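PDB 3QV2: 5-cytosine DNA methyltransferase from Entamoeba histolytica, which probably transfers methyl groups from S-adenosyl-L-methionine to the C5 position of cytosine in tRNA or DNA. Local coordinates for residues S18-L23 against N48-K53; M82-Q87 against I126-V131; F235-T240 against L305-S310; F274-I279 against K299-C304. All blocks are in the same frame, centred on the assembly; numbering follows the deposited sequence.

Contact 1: residues S18-L23 against N48-K53. With SAH (S-adenosyl-L-homocysteine), chain B.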
# COMPACT_ATOMS: atom_id res chain seq x y z
N SER A 18 -2.51 -1.22 -10.11
CA SER A 18 -1.39 -2.07 -9.68
C SER A 18 -0.22 -1.32 -9.04
O SER A 18 0.47 -1.88 -8.19
CB SER A 18 -0.90 -2.92 -10.85
OG SER A 18 -0.71 -2.13 -12.01
N GLY A 19 0.00 -0.08 -9.45
CA GLY A 19 1.11 0.69 -8.92
C GLY A 19 2.44 -0.01 -9.12
O GLY A 19 2.84 -0.28 -10.25
N ILE A 20 3.13 -0.31 -8.02
CA ILE A 20 4.42 -0.98 -8.09
C ILE A 20 4.32 -2.47 -7.75
O ILE A 20 5.33 -3.16 -7.61
CB ILE A 20 5.47 -0.32 -7.17
CG1 ILE A 20 5.09 -0.51 -5.70
CG2 ILE A 20 5.63 1.15 -7.51
CD1 ILE A 20 6.09 0.09 -4.73
N GLY A 21 3.09 -2.96 -7.62
CA GLY A 21 2.85 -4.37 -7.39
C GLY A 21 2.80 -4.78 -5.93
O GLY A 21 3.21 -5.89 -5.58
N GLY A 22 2.30 -3.89 -5.08
CA GLY A 22 2.20 -4.18 -3.66
C GLY A 22 1.25 -5.32 -3.37
O GLY A 22 1.54 -6.18 -2.54
N LEU A 23 0.10 -5.33 -4.04
CA LEU A 23 -0.90 -6.37 -3.84
C LEU A 23 -0.38 -7.73 -4.30
O LEU A 23 -0.61 -8.74 -3.64
CB LEU A 23 -2.20 -6.02 -4.56
CG LEU A 23 -2.83 -4.69 -4.17
CD1 LEU A 23 -4.09 -4.43 -4.98
CD2 LEU A 23 -3.13 -4.66 -2.68
N ASN A 48 4.40 1.83 -13.62
CA ASN A 48 4.44 0.66 -14.49
C ASN A 48 5.87 0.20 -14.78
O ASN A 48 6.15 -1.00 -14.78
CB ASN A 48 3.71 0.93 -15.80
CG ASN A 48 2.25 1.29 -15.59
OD1 ASN A 48 1.67 1.00 -14.55
ND2 ASN A 48 1.65 1.92 -16.60
N LYS A 49 6.76 1.15 -15.02
CA LYS A 49 8.16 0.83 -15.31
C LYS A 49 8.78 0.02 -14.17
O LYS A 49 9.55 -0.91 -14.42
CB LYS A 49 8.96 2.10 -15.59
CG LYS A 49 9.11 2.41 -17.07
CD LYS A 49 8.83 3.88 -17.36
CE LYS A 49 9.80 4.79 -16.65
NZ LYS A 49 9.56 6.22 -16.98
N ILE A 50 8.45 0.38 -12.94
CA ILE A 50 8.93 -0.36 -11.78
C ILE A 50 8.30 -1.75 -11.75
O ILE A 50 8.98 -2.75 -11.52
CB ILE A 50 8.61 0.37 -10.47
CG1 ILE A 50 9.33 1.72 -10.42
CG2 ILE A 50 8.98 -0.49 -9.27
CD1 ILE A 50 9.11 2.49 -9.14
N TYR A 51 6.99 -1.81 -11.99
CA TYR A 51 6.27 -3.08 -12.01
C TYR A 51 6.88 -4.03 -13.04
O TYR A 51 7.24 -5.16 -12.72
CB TYR A 51 4.79 -2.85 -12.32
CG TYR A 51 3.93 -4.08 -12.12
CD1 TYR A 51 3.16 -4.24 -10.98
CD2 TYR A 51 3.90 -5.09 -13.08
CE1 TYR A 51 2.37 -5.36 -10.80
CE2 TYR A 51 3.12 -6.21 -12.91
CZ TYR A 51 2.36 -6.34 -11.76
OH TYR A 51 1.58 -7.46 -11.58
N SER A 52 6.99 -3.55 -14.28
CA SER A 52 7.53 -4.35 -15.37
C SER A 52 8.97 -4.77 -15.11
O SER A 52 9.37 -5.89 -15.43
CB SER A 52 7.43 -3.59 -16.69
OG SER A 52 6.08 -3.38 -17.06
N LYS A 53 9.76 -3.87 -14.52
CA LYS A 53 11.15 -4.17 -14.19
C LYS A 53 11.26 -5.36 -13.23
O LYS A 53 12.12 -6.21 -13.40
CB LYS A 53 11.83 -2.94 -13.57
CG LYS A 53 13.16 -3.24 -12.89
CD LYS A 53 14.22 -3.68 -13.88
CE LYS A 53 15.55 -3.93 -13.18
NZ LYS A 53 16.64 -4.26 -14.14
N SAH B . -1.20 -0.42 -4.40
CA SAH B . -0.28 -0.00 -5.44
CB SAH B . -0.47 1.47 -5.77
CG SAH B . -1.82 2.10 -5.56
SD SAH B . -1.97 3.87 -5.87
C SAH B . 1.13 -0.30 -5.01
O SAH B . 2.08 0.40 -5.45
OXT SAH B . 1.36 -1.26 -4.19
C5' SAH B . -3.27 4.15 -7.05
C4' SAH B . -2.98 3.92 -8.49
O4' SAH B . -4.18 3.94 -9.18
C3' SAH B . -2.16 5.01 -9.01
O3' SAH B . -0.90 4.53 -9.33
C2' SAH B . -2.81 5.51 -10.19
O2' SAH B . -1.90 5.57 -11.24
C1' SAH B . -3.86 4.53 -10.48
N9 SAH B . -4.97 5.13 -11.16
C8 SAH B . -5.66 6.25 -10.88
N7 SAH B . -6.61 6.38 -11.82
C5 SAH B . -6.51 5.34 -12.68
C6 SAH B . -7.22 4.97 -13.83
N6 SAH B . -8.32 5.78 -14.30
N1 SAH B . -6.86 3.85 -14.47
C2 SAH B . -5.84 3.08 -14.04
N3 SAH B . -5.15 3.42 -12.95
C4 SAH B . -5.46 4.53 -12.26
O HOH W 1 1.53 -0.81 -12.49
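Tyr51 leans obliquely on the backbone of the glycine-rich turn, its CE1 lying 3.6 Å from Gly21 CA, with Ser18 CB and the carbonyl carbon of Ile20 near the same CD1-CE1 side of the ring. Its CG stands opposite the backbone N (chi1 -170°), which swings the ring off helix 45-55 across residues 18-21, and the hydroxyl continues to hydrogen bonds with Glu15 and Arg24. Because Gly21 has no side chain, the ring can settle directly on the main chain. Beside it, Ile20 and Ile50 lie flank to flank and point the same way, Ile20 CG2 being 4.1 Å from Ile50 CD1; Cys304 of helix 298-306 packs on both. The other branch of Ile20 is folded back between N and C (chi1 66°), which turns it toward the carboxylate of the S-adenosyl-L-homocysteine. The polar link is one water, which accepts from Ser18 OG (2.6 Å) and donates to Gly19 O (2.6 Å) and Asn48 OD1 (2.7 Å); ND2 of Asn48 goes to Asp42 O. On the ligand side, Ile20 N gives the carboxylate O an almost straight bond of 2.9 Å (179° at the hydrogen), while Gly22 N reaches OXT only weakly. Such a turn, between the first strand and the first helix of a Rossmann-like domain, is motif I (F-x-G-x-G-G) of the C5-cytosine methyltransferases, the cofactor-binding loop.

Contact 2: residues M82-Q87 against I126-V131. With SAH (S-adenosyl-L-homocysteine), chain B.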
# COMPACT_ATOMS: atom_id res chain seq x y z
N MET A 82 -7.19 -4.66 -5.59
CA MET A 82 -7.24 -3.24 -5.89
C MET A 82 -7.01 -2.34 -4.68
O MET A 82 -7.48 -2.61 -3.58
CB MET A 82 -8.57 -2.88 -6.54
CG MET A 82 -9.76 -2.97 -5.60
SD MET A 82 -11.28 -2.36 -6.35
CE MET A 82 -11.40 -3.42 -7.78
N SER A 83 -6.28 -1.25 -4.91
CA SER A 83 -6.17 -0.17 -3.95
C SER A 83 -6.42 1.14 -4.68
O SER A 83 -5.48 1.79 -5.15
CB SER A 83 -4.80 -0.17 -3.27
OG SER A 83 -3.76 -0.14 -4.23
N PRO A 84 -7.70 1.52 -4.80
CA PRO A 84 -8.14 2.69 -5.57
C PRO A 84 -7.49 3.98 -5.07
O PRO A 84 -7.07 4.03 -3.92
CB PRO A 84 -9.65 2.73 -5.32
CG PRO A 84 -10.01 1.33 -4.95
CD PRO A 84 -8.83 0.82 -4.18
N PRO A 85 -7.42 5.01 -5.93
CA PRO A 85 -6.91 6.31 -5.52
C PRO A 85 -7.56 6.75 -4.21
O PRO A 85 -8.78 6.61 -4.06
CB PRO A 85 -7.33 7.23 -6.66
CG PRO A 85 -7.36 6.33 -7.85
CD PRO A 85 -7.83 5.00 -7.35
N CYS A 86 -6.77 7.26 -3.28
CA CYS A 86 -7.26 7.56 -1.94
C CYS A 86 -7.53 9.05 -1.72
O CYS A 86 -8.07 9.44 -0.68
CB CYS A 86 -6.27 7.06 -0.89
SG CYS A 86 -4.64 7.83 -0.99
N GLN A 87 -7.16 9.87 -2.69
CA GLN A 87 -7.32 11.32 -2.56
C GLN A 87 -8.74 11.76 -2.20
O GLN A 87 -8.92 12.60 -1.31
CB GLN A 87 -6.85 12.03 -3.84
CG GLN A 87 -5.38 11.84 -4.17
CD GLN A 87 -5.15 10.67 -5.12
OE1 GLN A 87 -5.93 9.72 -5.15
NE2 GLN A 87 -4.08 10.75 -5.90
N ILE A 126 -12.33 -10.86 -3.67
CA ILE A 126 -12.01 -9.46 -3.89
C ILE A 126 -11.28 -8.89 -2.68
O ILE A 126 -11.68 -9.11 -1.54
CB ILE A 126 -13.27 -8.61 -4.14
CG1 ILE A 126 -14.08 -9.17 -5.30
CG2 ILE A 126 -12.89 -7.16 -4.40
CD1 ILE A 126 -15.31 -8.36 -5.62
N PHE A 127 -10.21 -8.15 -2.93
CA PHE A 127 -9.46 -7.50 -1.87
C PHE A 127 -9.27 -6.02 -2.17
O PHE A 127 -8.73 -5.65 -3.22
CB PHE A 127 -8.10 -8.17 -1.67
CG PHE A 127 -7.36 -7.70 -0.45
CD1 PHE A 127 -7.42 -8.40 0.74
CD2 PHE A 127 -6.60 -6.54 -0.50
CE1 PHE A 127 -6.74 -7.96 1.86
CE2 PHE A 127 -5.92 -6.09 0.62
CZ PHE A 127 -5.99 -6.81 1.80
N ILE A 128 -9.73 -5.17 -1.26
CA ILE A 128 -9.60 -3.73 -1.44
C ILE A 128 -8.74 -3.12 -0.33
O ILE A 128 -8.86 -3.50 0.83
CB ILE A 128 -10.97 -3.03 -1.43
CG1 ILE A 128 -11.96 -3.79 -2.33
CG2 ILE A 128 -10.84 -1.58 -1.88
CD1 ILE A 128 -13.35 -3.20 -2.34
N GLU A 129 -7.88 -2.19 -0.71
CA GLU A 129 -7.04 -1.49 0.26
C GLU A 129 -7.17 0.01 0.06
O GLU A 129 -7.16 0.50 -1.07
CB GLU A 129 -5.58 -1.94 0.12
CG GLU A 129 -4.65 -1.41 1.21
CD GLU A 129 -4.17 0.01 0.93
OE1 GLU A 129 -4.34 0.49 -0.21
OE2 GLU A 129 -3.63 0.64 1.86
N ASN A 130 -7.28 0.74 1.16
CA ASN A 130 -7.42 2.19 1.10
C ASN A 130 -7.15 2.84 2.45
O ASN A 130 -6.70 2.18 3.39
CB ASN A 130 -8.82 2.58 0.60
CG ASN A 130 -8.81 3.79 -0.30
OD1 ASN A 130 -8.88 4.93 0.17
ND2 ASN A 130 -8.73 3.56 -1.60
N VAL A 131 -7.43 4.14 2.55
CA VAL A 131 -7.27 4.86 3.81
C VAL A 131 -8.51 4.68 4.68
O VAL A 131 -9.60 4.42 4.17
CB VAL A 131 -7.01 6.36 3.57
CG1 VAL A 131 -5.66 6.56 2.90
CG2 VAL A 131 -8.12 6.96 2.72
N SAH B . -1.20 -0.42 -4.40
CA SAH B . -0.28 -0.00 -5.44
CB SAH B . -0.47 1.47 -5.77
CG SAH B . -1.82 2.10 -5.56
SD SAH B . -1.97 3.87 -5.87
C SAH B . 1.13 -0.30 -5.01
O SAH B . 2.08 0.40 -5.45
OXT SAH B . 1.36 -1.26 -4.19
C5' SAH B . -3.27 4.15 -7.05
C4' SAH B . -2.98 3.92 -8.49
O4' SAH B . -4.18 3.94 -9.18
C3' SAH B . -2.16 5.01 -9.01
O3' SAH B . -0.90 4.53 -9.33
C2' SAH B . -2.81 5.51 -10.19
O2' SAH B . -1.90 5.57 -11.24
C1' SAH B . -3.86 4.53 -10.48
N9 SAH B . -4.97 5.13 -11.16
C8 SAH B . -5.66 6.25 -10.88
N7 SAH B . -6.61 6.38 -11.82
C5 SAH B . -6.51 5.34 -12.68
C6 SAH B . -7.22 4.97 -13.83
N6 SAH B . -8.32 5.78 -14.30
N1 SAH B . -6.86 3.85 -14.47
C2 SAH B . -5.84 3.08 -14.04
N3 SAH B . -5.15 3.42 -12.95
C4 SAH B . -5.46 4.53 -12.26
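Asn130 lays its flat carboxamide along the backbone of the Pro-Pro-Cys loop, with ND2 2.9 Å from Pro84 O and OD1 3.5 Å from Cys86 CB. The same OD1 accepts a hydrogen bond from Val131 N, which arrives nearly side-on to the C=O and tilted 33° from the carbonyl plane. The second flat group, the Glu129 carboxylate, brings OE1 to 3.2 Å from Ser83 CB, because a bend at chi2 (-82°) turns the chain back along the strand; OE2 has a long, weak ion pair with Arg172. The third is the adenine of the S-adenosyl-L-homocysteine, whose C8 is met by Pro85 CG at 3.5 Å. Behind these groups the backbones run in parallel. Met82 N donates to Phe127 O at 3.0 Å and Glu129 N to Met82 O at 2.9 Å, with a CA-H...O contact from Ser83 to Glu129 O just beyond. Met82 and Ile128 lie side by side, both touching Tyr112 of helix 106-115, Met82 CG to Ile128 CG1 being 4.0 Å. The two strand ends thus hold the Pro-Pro-Cys-Gln loop, family motif IV, against Glu-Asn-Val of motif VI. Glu129 lies against Ser83, whose OG accepts from the ligand amino N at 2.6 Å, and Asn130 follows the loop beyond it, an arrangement consistent with placing the predicted active-site Cys86 close to the cofactor.

Contact 3: residues F235-T240 against L305-S310. With SAH (S-adenosyl-L-homocysteine), chain B.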
# COMPACT_ATOMS: atom_id res chain seq x y z
N PHE A 235 5.24 6.60 5.78
CA PHE A 235 5.91 7.18 4.62
C PHE A 235 4.87 7.54 3.56
O PHE A 235 4.09 6.68 3.13
CB PHE A 235 6.93 6.20 4.03
CG PHE A 235 8.13 5.98 4.90
CD1 PHE A 235 9.15 6.92 4.96
CD2 PHE A 235 8.26 4.82 5.65
CE1 PHE A 235 10.26 6.72 5.75
CE2 PHE A 235 9.38 4.61 6.44
CZ PHE A 235 10.38 5.56 6.49
N THR A 236 4.85 8.80 3.14
CA THR A 236 3.91 9.24 2.12
C THR A 236 4.63 9.68 0.84
O THR A 236 5.86 9.69 0.77
CB THR A 236 3.01 10.39 2.61
OG1 THR A 236 3.76 11.60 2.71
CG2 THR A 236 2.40 10.05 3.97
N LYS A 237 3.84 10.06 -0.15
CA LYS A 237 4.34 10.39 -1.48
C LYS A 237 5.44 11.46 -1.49
O LYS A 237 6.42 11.34 -2.22
CB LYS A 237 3.18 10.83 -2.37
CG LYS A 237 3.52 10.97 -3.85
CD LYS A 237 2.26 11.24 -4.66
CE LYS A 237 2.53 11.18 -6.16
NZ LYS A 237 1.28 11.34 -6.95
N SER A 238 5.27 12.50 -0.68
CA SER A 238 6.16 13.65 -0.73
C SER A 238 7.32 13.58 0.26
O SER A 238 7.88 14.61 0.64
CB SER A 238 5.37 14.95 -0.51
OG SER A 238 4.40 15.13 -1.53
N TYR A 239 7.67 12.37 0.69
CA TYR A 239 8.77 12.20 1.63
C TYR A 239 10.06 12.79 1.06
O TYR A 239 10.34 12.63 -0.12
CB TYR A 239 8.95 10.73 1.99
CG TYR A 239 10.03 10.45 3.02
CD1 TYR A 239 9.92 10.96 4.31
CD2 TYR A 239 11.13 9.68 2.71
CE1 TYR A 239 10.90 10.70 5.26
CE2 TYR A 239 12.11 9.42 3.65
CZ TYR A 239 11.99 9.93 4.92
OH TYR A 239 12.97 9.67 5.86
N THR A 240 10.81 13.49 1.91
CA THR A 240 12.04 14.20 1.52
C THR A 240 11.76 15.48 0.73
O THR A 240 12.69 16.18 0.33
CB THR A 240 13.04 13.31 0.75
OG1 THR A 240 12.61 13.15 -0.61
CG2 THR A 240 13.19 11.95 1.41
N LEU A 305 6.62 4.59 -3.64
CA LEU A 305 6.66 3.89 -2.37
C LEU A 305 5.66 4.48 -1.37
O LEU A 305 4.98 3.74 -0.66
CB LEU A 305 8.07 3.91 -1.79
CG LEU A 305 9.10 3.05 -2.52
CD1 LEU A 305 10.52 3.45 -2.17
CD2 LEU A 305 8.86 1.57 -2.23
N GLY A 306 5.59 5.80 -1.33
CA GLY A 306 4.67 6.48 -0.44
C GLY A 306 3.23 6.12 -0.73
O GLY A 306 2.37 6.16 0.16
N ASN A 307 2.95 5.77 -1.98
CA ASN A 307 1.60 5.42 -2.41
C ASN A 307 1.33 3.91 -2.38
O ASN A 307 0.23 3.47 -2.71
CB ASN A 307 1.33 5.96 -3.81
CG ASN A 307 1.14 7.46 -3.83
OD1 ASN A 307 0.56 8.04 -2.91
ND2 ASN A 307 1.63 8.11 -4.88
N SER A 308 2.33 3.13 -1.97
CA SER A 308 2.21 1.68 -1.97
C SER A 308 1.47 1.17 -0.73
O SER A 308 0.57 1.83 -0.22
CB SER A 308 3.58 1.01 -2.08
OG SER A 308 4.34 1.22 -0.90
N VAL A 309 1.87 -0.01 -0.26
CA VAL A 309 1.17 -0.67 0.84
C VAL A 309 2.12 -1.39 1.79
O VAL A 309 3.33 -1.43 1.56
CB VAL A 309 0.16 -1.71 0.31
CG1 VAL A 309 -0.91 -1.05 -0.53
CG2 VAL A 309 0.89 -2.79 -0.48
N SER A 310 1.57 -1.96 2.85
CA SER A 310 2.33 -2.81 3.76
C SER A 310 2.10 -4.27 3.40
O SER A 310 1.13 -4.88 3.84
CB SER A 310 1.91 -2.56 5.21
OG SER A 310 2.50 -3.52 6.08
N SAH B . -1.20 -0.42 -4.40
CA SAH B . -0.28 -0.00 -5.44
CB SAH B . -0.47 1.47 -5.77
CG SAH B . -1.82 2.10 -5.56
SD SAH B . -1.97 3.87 -5.87
C SAH B . 1.13 -0.30 -5.01
O SAH B . 2.08 0.40 -5.45
OXT SAH B . 1.36 -1.26 -4.19
C5' SAH B . -3.27 4.15 -7.05
C4' SAH B . -2.98 3.92 -8.49
O4' SAH B . -4.18 3.94 -9.18
C3' SAH B . -2.16 5.01 -9.01
O3' SAH B . -0.90 4.53 -9.33
C2' SAH B . -2.81 5.51 -10.19
O2' SAH B . -1.90 5.57 -11.24
C1' SAH B . -3.86 4.53 -10.48
N9 SAH B . -4.97 5.13 -11.16
C8 SAH B . -5.66 6.25 -10.88
N7 SAH B . -6.61 6.38 -11.82
C5 SAH B . -6.51 5.34 -12.68
C6 SAH B . -7.22 4.97 -13.83
N6 SAH B . -8.32 5.78 -14.30
N1 SAH B . -6.86 3.85 -14.47
C2 SAH B . -5.84 3.08 -14.04
N3 SAH B . -5.15 3.42 -12.95
C4 SAH B . -5.46 4.53 -12.26
O HOH W 2 1.01 9.07 -0.20
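Lys237 passes across the carboxamide of Asn307, its CD 3.2 Å from Asn307 ND2. The lysine chain is fully extended from chi1 (-170°) onward, which carries its aliphatic part past the amide. Next to this pair the backbones meet directly: Gly306 CA is 3.4 Å from Thr236 C, an approach the absence of a side chain at Gly306 permits. A water links the two segments, accepting from Lys237 N at 3.0 Å and donating to Asn307 OD1 at 2.9 Å, with a weak bond to Gly306 O. Phe235 O and Gly306 O, both acceptors, come within 3.5 Å, and Arg170 bonds to both, so that one guanidinium bridges the segments. Farther out, Leu305 O takes both Ser308 N and Ser308 OG, the hydroxyl at 2.6 Å lying on a lone pair in the carbonyl plane; the same OG is also bonded to His283 ND1. Within residues 235-240, Tyr239 closes a type I turn begun at Thr236, and Phe235 CD1 rests 3.9 Å above the plane of the Tyr239 ring, over its centre. Beyond the helix end, Ser308 CA approaches O of the S-adenosyl-L-homocysteine at 3.7 Å. Gly306 to Val309 match the Gly-Asn-Ser-Val of motif X in C5-cytosine methyltransferases, which lines the cofactor site; Phe235 and Thr236 belong to the Cys-Phe-Thr sequence characteristic of Dnmt2 proteins.

Contact 4: residues F274-I279 against K299-C304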
# COMPACT_ATOMS: atom_id res chain seq x y z
N PHE A 274 15.42 8.16 5.28
CA PHE A 274 15.51 6.76 4.91
C PHE A 274 15.59 6.69 3.39
O PHE A 274 14.94 7.47 2.69
CB PHE A 274 14.29 5.99 5.41
CG PHE A 274 14.25 5.81 6.90
CD1 PHE A 274 14.99 4.81 7.52
CD2 PHE A 274 13.46 6.64 7.69
CE1 PHE A 274 14.95 4.65 8.89
CE2 PHE A 274 13.42 6.48 9.06
CZ PHE A 274 14.17 5.48 9.66
N THR A 275 16.39 5.76 2.88
CA THR A 275 16.54 5.60 1.43
C THR A 275 15.32 4.89 0.86
O THR A 275 14.57 4.25 1.59
CB THR A 275 17.79 4.78 1.09
OG1 THR A 275 17.58 3.41 1.43
CG2 THR A 275 19.00 5.31 1.84
N PRO A 276 15.11 5.02 -0.46
CA PRO A 276 14.00 4.31 -1.12
C PRO A 276 14.05 2.82 -0.81
O PRO A 276 13.02 2.20 -0.54
CB PRO A 276 14.27 4.56 -2.60
CG PRO A 276 15.02 5.84 -2.64
CD PRO A 276 15.87 5.85 -1.41
N ASN A 277 15.25 2.25 -0.86
CA ASN A 277 15.44 0.82 -0.62
C ASN A 277 15.05 0.42 0.79
O ASN A 277 14.55 -0.69 1.02
CB ASN A 277 16.90 0.43 -0.91
CG ASN A 277 17.10 -1.07 -0.96
OD1 ASN A 277 17.67 -1.66 -0.05
ND2 ASN A 277 16.63 -1.69 -2.04
N GLU A 278 15.26 1.32 1.74
CA GLU A 278 14.91 1.07 3.14
C GLU A 278 13.39 1.05 3.34
O GLU A 278 12.87 0.20 4.06
CB GLU A 278 15.57 2.09 4.06
CG GLU A 278 17.08 1.93 4.17
CD GLU A 278 17.73 3.00 5.02
OE1 GLU A 278 17.22 4.14 5.04
OE2 GLU A 278 18.74 2.70 5.68
N ILE A 279 12.70 2.00 2.72
CA ILE A 279 11.24 2.02 2.77
C ILE A 279 10.69 0.76 2.12
O ILE A 279 9.75 0.15 2.63
CB ILE A 279 10.68 3.25 2.02
CG1 ILE A 279 11.25 4.54 2.60
CG2 ILE A 279 9.16 3.25 2.08
CD1 ILE A 279 10.74 5.79 1.92
N LYS A 299 13.17 10.92 -5.80
CA LYS A 299 11.85 11.52 -5.67
C LYS A 299 10.77 10.62 -6.29
O LYS A 299 9.77 10.32 -5.65
CB LYS A 299 11.82 12.90 -6.32
CG LYS A 299 12.67 13.93 -5.61
CD LYS A 299 12.22 14.13 -4.17
CE LYS A 299 13.14 15.07 -3.42
NZ LYS A 299 13.18 16.43 -4.02
N GLN A 300 11.00 10.21 -7.53
CA GLN A 300 10.05 9.36 -8.25
C GLN A 300 9.81 8.04 -7.51
O GLN A 300 8.69 7.54 -7.46
CB GLN A 300 10.54 9.09 -9.67
CG GLN A 300 10.54 10.32 -10.57
CD GLN A 300 11.27 10.10 -11.88
OE1 GLN A 300 12.25 9.36 -11.94
NE2 GLN A 300 10.78 10.73 -12.94
N GLN A 301 10.87 7.48 -6.93
CA GLN A 301 10.76 6.24 -6.18
C GLN A 301 10.03 6.46 -4.85
O GLN A 301 9.19 5.66 -4.46
CB GLN A 301 12.15 5.64 -5.92
CG GLN A 301 12.96 5.42 -7.19
CD GLN A 301 14.37 4.95 -6.90
OE1 GLN A 301 14.61 4.16 -5.98
NE2 GLN A 301 15.33 5.43 -7.69
N TYR A 302 10.37 7.55 -4.18
CA TYR A 302 9.71 7.93 -2.94
C TYR A 302 8.21 8.07 -3.14
O TYR A 302 7.41 7.59 -2.33
CB TYR A 302 10.28 9.26 -2.41
CG TYR A 302 11.60 9.13 -1.69
CD1 TYR A 302 11.78 8.16 -0.71
CD2 TYR A 302 12.66 9.97 -1.98
CE1 TYR A 302 12.99 8.04 -0.04
CE2 TYR A 302 13.87 9.86 -1.32
CZ TYR A 302 14.03 8.90 -0.35
OH TYR A 302 15.23 8.78 0.31
N GLN A 303 7.83 8.72 -4.24
CA GLN A 303 6.42 8.95 -4.55
C GLN A 303 5.65 7.64 -4.71
O GLN A 303 4.57 7.47 -4.15
CB GLN A 303 6.29 9.80 -5.81
CG GLN A 303 6.88 11.20 -5.67
CD GLN A 303 6.96 11.94 -6.99
OE1 GLN A 303 6.44 11.47 -8.01
NE2 GLN A 303 7.62 13.09 -6.98
N CYS A 304 6.22 6.72 -5.48
CA CYS A 304 5.61 5.41 -5.69
C CYS A 304 5.51 4.64 -4.38
O CYS A 304 4.46 4.09 -4.05
CB CYS A 304 6.39 4.61 -6.73
SG CYS A 304 6.34 5.29 -8.40
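Phe274 meets Tyr302 just ahead of a helix that opens with a capping box, at the packing of helix 276-282 on helix 298-306. Phe274 O accepts from Tyr302 OH at 2.7 Å, the hydroxyl tilted 22° from the carbonyl plane; this bond fixes the far end of the ring. Thr275, the N-cap, completes the box with Glu278: Thr275 OG1 accepts from Glu278 N at 3.1 Å, and Thr275 N donates to Glu278 OE1 at 2.8 Å, 35° out of the carboxylate plane. Both ends of the box have further partners, Asp201 at the threonine hydroxyl and Arg272 in a salt bridge with OE1. Pro276, the first helical residue, supplies the main apolar surface. Its CG lies over one face of Tyr302, 4.2 Å from the ring centroid and 22° off the normal, a CH-pi contact displaced toward the rim. The CB-CG edge of the pyrrolidine also meets Gln301, whose extended chain places OE1 3.4 Å from Pro276 CB; that oxygen is hydrogen-bonded to Thr291, and NE2 to Leu296 O, so the glutamine also ties in the preceding loop. One turn on, Ile279 crosses Tyr302 at about a right angle and comes at the edge of the ring, near its plane. Its CG1 branch runs out straight from the main chain, and CD1 of Ile279 ends 3.7 Å from Tyr302 CD1 and 3.7 Å from Tyr302 CE1.

From the N terminus, contact 1 closes the first loop, joining the turn after strand 11-16 to helix 45-55. Contact 2 follows in series, pairing the end of strand 79-82 with strand 125-130 at the heart of the sheet; Leu23 of contact 1 packs on Met82. Contact 3 closes a longer loop, bringing residues 235-240 to the end of helix 298-306, and contact 4 is nested inside it, sharing that helix; Tyr239 OH bonds to Phe274 N between the two. Contacts 1, 2 and 3 all touch the S-adenosyl-L-homocysteine. Leu305 and Ser308 of contact 3 pack on Ile20 of contact 1, so helix 298-306 joins the later region to the Rossmann-like core.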